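PDB 5HX0: uncharacterized protein Dfer_1899 from Dyadobacter fermentans, which is of unknown function but is a six-bladed beta-propeller of the sialidase-like type that may act on or bind glycans. Local coordinates for residues Pro61-Lys66 and Ile71-Arg76. Residues are numbered along the deposited sequence; the frame is centred on the assembly and turned at random. Where two conformers were deposited one is given.
Sequences PSVIKK and IVLAFR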
ATOM      1  N   PRO A  61     -10.079  -7.099  13.432  1.00 10.78           N
ATOM      2  CA  PRO A  61     -11.095  -6.180  12.898  1.00 10.46           C
ATOM      3  C   PRO A  61     -11.566  -5.138  13.906  1.00  9.77           C
ATOM      4  O   PRO A  61     -11.501  -5.319  15.130  1.00  9.98           O
ATOM      5  CB  PRO A  61     -12.245  -7.122  12.528  1.00 10.34           C
ATOM      6  CG  PRO A  61     -12.176  -8.195  13.668  1.00 10.76           C
ATOM      7  CD  PRO A  61     -10.672  -8.379  13.899  1.00 10.84           C
ATOM      8  N   SER A  62     -12.022  -4.005  13.374  0.69 10.06           N
ATOM      9  CA  SER A  62     -12.889  -3.112  14.128  0.69 10.74           C
ATOM     10  C   SER A  62     -14.017  -2.695  13.196  0.69 12.11           C
ATOM     11  O   SER A  62     -13.906  -2.802  11.972  0.69 11.33           O
ATOM     12  CB  SER A  62     -12.139  -1.897  14.699  0.69  9.15           C
ATOM     13  OG  SER A  62     -11.641  -1.069  13.680  0.69  9.28           O
ATOM     14  N   VAL A  63     -15.121  -2.244  13.778  1.00 10.91           N
ATOM     15  CA  VAL A  63     -16.320  -2.024  12.968  1.00 14.06           C
ATOM     16  C   VAL A  63     -17.188  -0.931  13.580  1.00 15.76           C
ATOM     17  O   VAL A  63     -17.308  -0.813  14.808  1.00 12.55           O
ATOM     18  CB  VAL A  63     -17.077  -3.364  12.770  1.00 12.79           C
ATOM     19  CG1 VAL A  63     -17.411  -4.022  14.123  1.00  9.81           C
ATOM     20  CG2 VAL A  63     -18.340  -3.166  11.954  1.00 10.66           C
ATOM     21  N   ILE A  64     -17.768  -0.104  12.698  1.00 11.52           N
ATOM     22  CA  ILE A  64     -18.690   0.976  13.057  1.00  9.79           C
ATOM     23  C   ILE A  64     -19.907   0.847  12.148  1.00 13.71           C
ATOM     24  O   ILE A  64     -19.881   0.126  11.151  1.00 11.44           O
ATOM     25  CB  ILE A  64     -18.042   2.362  12.888  1.00 12.09           C
ATOM     26  CG1 ILE A  64     -17.610   2.500  11.419  1.00 11.12           C
ATOM     27  CG2 ILE A  64     -16.805   2.510  13.824  1.00 13.22           C
ATOM     28  CD1 ILE A  64     -17.321   3.892  10.971  1.00 17.93           C
ATOM     29  N   LYS A  65     -20.985   1.540  12.502  1.00 11.50           N
ATOM     30  CA  LYS A  65     -22.149   1.658  11.618  1.00  9.74           C
ATOM     31  C   LYS A  65     -22.454   3.139  11.435  1.00 11.92           C
ATOM     32  O   LYS A  65     -22.677   3.847  12.419  1.00 11.60           O
ATOM     33  CB  LYS A  65     -23.377   0.916  12.172  1.00 11.24           C
ATOM     34  CG  LYS A  65     -24.586   1.011  11.234  1.00 16.38           C
ATOM     35  CD  LYS A  65     -25.799   0.211  11.742  1.00 29.64           C
ATOM     36  CE  LYS A  65     -26.612   0.968  12.798  1.00 50.21           C
ATOM     37  NZ  LYS A  65     -26.051   0.954  14.194  1.00 54.51           N
ATOM     38  N   LYS A  66     -22.436   3.611  10.189  1.00  8.33           N
ATOM     39  CA  LYS A  66     -22.610   5.037   9.941  1.00 12.87           C
ATOM     40  C   LYS A  66     -24.079   5.429  10.045  1.00 13.40           C
ATOM     41  O   LYS A  66     -24.974   4.584  10.012  1.00 12.66           O
ATOM     42  CB  LYS A  66     -22.085   5.412   8.556  1.00 12.91           C
ATOM     43  CG  LYS A  66     -20.619   5.059   8.369  1.00  9.32           C
ATOM     44  CD  LYS A  66     -20.010   5.862   7.213  1.00 15.10           C
ATOM     45  CE  LYS A  66     -20.593   5.456   5.903  1.00 14.59           C
ATOM     46  NZ  LYS A  66     -20.071   6.319   4.786  1.00 19.66           N
ATOM     47  N   ILE A  71     -22.473  -0.314   7.392  1.00 10.80           N
ATOM     48  CA  ILE A  71     -21.537  -0.878   8.348  1.00  9.87           C
ATOM     49  C   ILE A  71     -20.170  -0.948   7.682  1.00 13.86           C
ATOM     50  O   ILE A  71     -20.032  -1.500   6.584  1.00 13.59           O
ATOM     51  CB  ILE A  71     -22.008  -2.274   8.792  1.00 11.87           C
ATOM     52  CG1 ILE A  71     -23.436  -2.199   9.350  1.00 14.94           C
ATOM     53  CG2 ILE A  71     -21.026  -2.895   9.804  1.00 10.15           C
ATOM     54  CD1 ILE A  71     -24.155  -3.540   9.301  1.00 15.56           C
ATOM     55  N   VAL A  72     -19.157  -0.386   8.331  1.00 10.47           N
ATOM     56  CA  VAL A  72     -17.802  -0.352   7.784  1.00 10.60           C
ATOM     57  C   VAL A  72     -16.910  -1.139   8.729  1.00 11.21           C
ATOM     58  O   VAL A  72     -16.764  -0.766   9.898  1.00  9.93           O
ATOM     59  CB  VAL A  72     -17.281   1.085   7.635  1.00 13.55           C
ATOM     60  CG1 VAL A  72     -15.873   1.053   6.971  1.00 11.30           C
ATOM     61  CG2 VAL A  72     -18.253   1.924   6.834  1.00 13.63           C
ATOM     62  N   LEU A  73     -16.289  -2.209   8.235  1.00 10.75           N
ATOM     63  CA  LEU A  73     -15.388  -3.008   9.061  1.00  9.59           C
ATOM     64  C   LEU A  73     -13.972  -2.925   8.499  1.00 11.44           C
ATOM     65  O   LEU A  73     -13.737  -3.287   7.337  1.00 12.60           O
ATOM     66  CB  LEU A  73     -15.864  -4.464   9.161  1.00  7.33           C
ATOM     67  CG  LEU A  73     -15.000  -5.447   9.978  1.00  9.56           C
ATOM     68  CD1 LEU A  73     -15.871  -6.610  10.493  1.00 10.36           C
ATOM     69  CD2 LEU A  73     -13.831  -6.021   9.185  1.00  8.35           C
ATOM     70  N   ALA A  74     -13.036  -2.477   9.339  1.00  6.94           N
ATOM     71  CA  ALA A  74     -11.626  -2.333   8.968  1.00  6.00           C
ATOM     72  C   ALA A  74     -10.858  -3.530   9.492  1.00  7.27           C
ATOM     73  O   ALA A  74     -11.170  -4.039  10.572  1.00 10.12           O
ATOM     74  CB  ALA A  74     -11.029  -1.058   9.566  1.00  7.29           C
ATOM     75  N   PHE A  75      -9.859  -3.980   8.733  1.00 11.84           N
ATOM     76  CA  PHE A  75      -9.007  -5.054   9.223  1.00 10.04           C
ATOM     77  C   PHE A  75      -7.640  -4.962   8.562  1.00 12.44           C
ATOM     78  O   PHE A  75      -7.423  -4.216   7.601  1.00 10.72           O
ATOM     79  CB  PHE A  75      -9.636  -6.456   9.012  1.00  8.97           C
ATOM     80  CG  PHE A  75      -9.917  -6.806   7.562  1.00  9.74           C
ATOM     81  CD1 PHE A  75     -11.047  -6.306   6.922  1.00  8.58           C
ATOM     82  CD2 PHE A  75      -9.081  -7.661   6.863  1.00 11.09           C
ATOM     83  CE1 PHE A  75     -11.340  -6.630   5.609  1.00 10.75           C
ATOM     84  CE2 PHE A  75      -9.366  -8.001   5.540  1.00 10.80           C
ATOM     85  CZ  PHE A  75     -10.492  -7.492   4.915  1.00 11.12           C
ATOM     86  N   ARG A  76      -6.702  -5.697   9.143  1.00  9.34           N
ATOM     87  CA  ARG A  76      -5.357  -5.835   8.600  1.00 10.01           C
ATOM     88  C   ARG A  76      -5.358  -6.966   7.587  1.00  8.19           C
ATOM     89  O   ARG A  76      -5.773  -8.087   7.907  1.00  9.76           O
ATOM     90  CB  ARG A  76      -4.355  -6.152   9.719  1.00  7.29           C
ATOM     91  CG  ARG A  76      -2.899  -6.393   9.228  1.00 10.25           C
ATOM     92  CD  ARG A  76      -2.040  -6.921  10.396  1.00 10.52           C
ATOM     93  NE  ARG A  76      -0.608  -7.057  10.062  1.00  8.79           N
ATOM     94  CZ  ARG A  76      -0.059  -8.150   9.532  1.00 11.92           C
ATOM     95  NH1 ARG A  76      -0.810  -9.218   9.234  1.00  7.66           N
ATOM     96  NH2 ARG A  76       1.250  -8.178   9.286  1.00 11.65           N
TER
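Pro61-Lys65 and Ile71-Arg76 pair as the two antiparallel arms of a beta hairpin, the first two strands of a four-stranded propeller blade. Ser62 and Ala74 form one hydrogen-bonded pair, with Ser62 N to Ala74 O at 2.9 Å and Ala74 N to Ser62 O at 2.8 Å. Ile64 and Val72 form the next, Ile64 N to Val72 O and Val72 N to Ile64 O each measuring 3.0 Å; the first is the straighter, 167° at the hydrogen. Between them Val63 faces Leu73 as a non-hydrogen-bonded pair.

Side chains alternate between the two faces. On one, Val63 lies beside Ile71, pointing the same way, and their CG2 methyls meet at 3.5 Å, tighter than usual for carbons. With chi1 at 56°, Val63 turns CG2 to the side opposite its backbone N, where Ile71 CG2 lies. Leu73 reaches on to the ring of Pro61, CD2 to CB 3.9 Å, and the aliphatic start of Lys65 crosses Ile71, CG to CG1 3.9 Å, before its chain bends away and its NZ hydrogen-bonds to Gln373 O. Beta-branched residues suit such extended backbone. On the other face Ile64 runs alongside Val72, CG1 to CB 4.1 Å, while the small side chains of Ser62 and Ala74 let strand 123-131 of the next blade come close, Ala74 touching Pro127 and Leu129; the buried Ser62 hydroxyl is satisfied by Pro127 O and Leu129 N.

The hairpin is thus sandwiched between blades: Trp370, Val372 and Leu374 of strand 367-375 pack on the Val63-Ile71 face, strand 123-131 packs on the Ile64-Ala74 face, and strand 97-103 continues the sheet beyond 71-79.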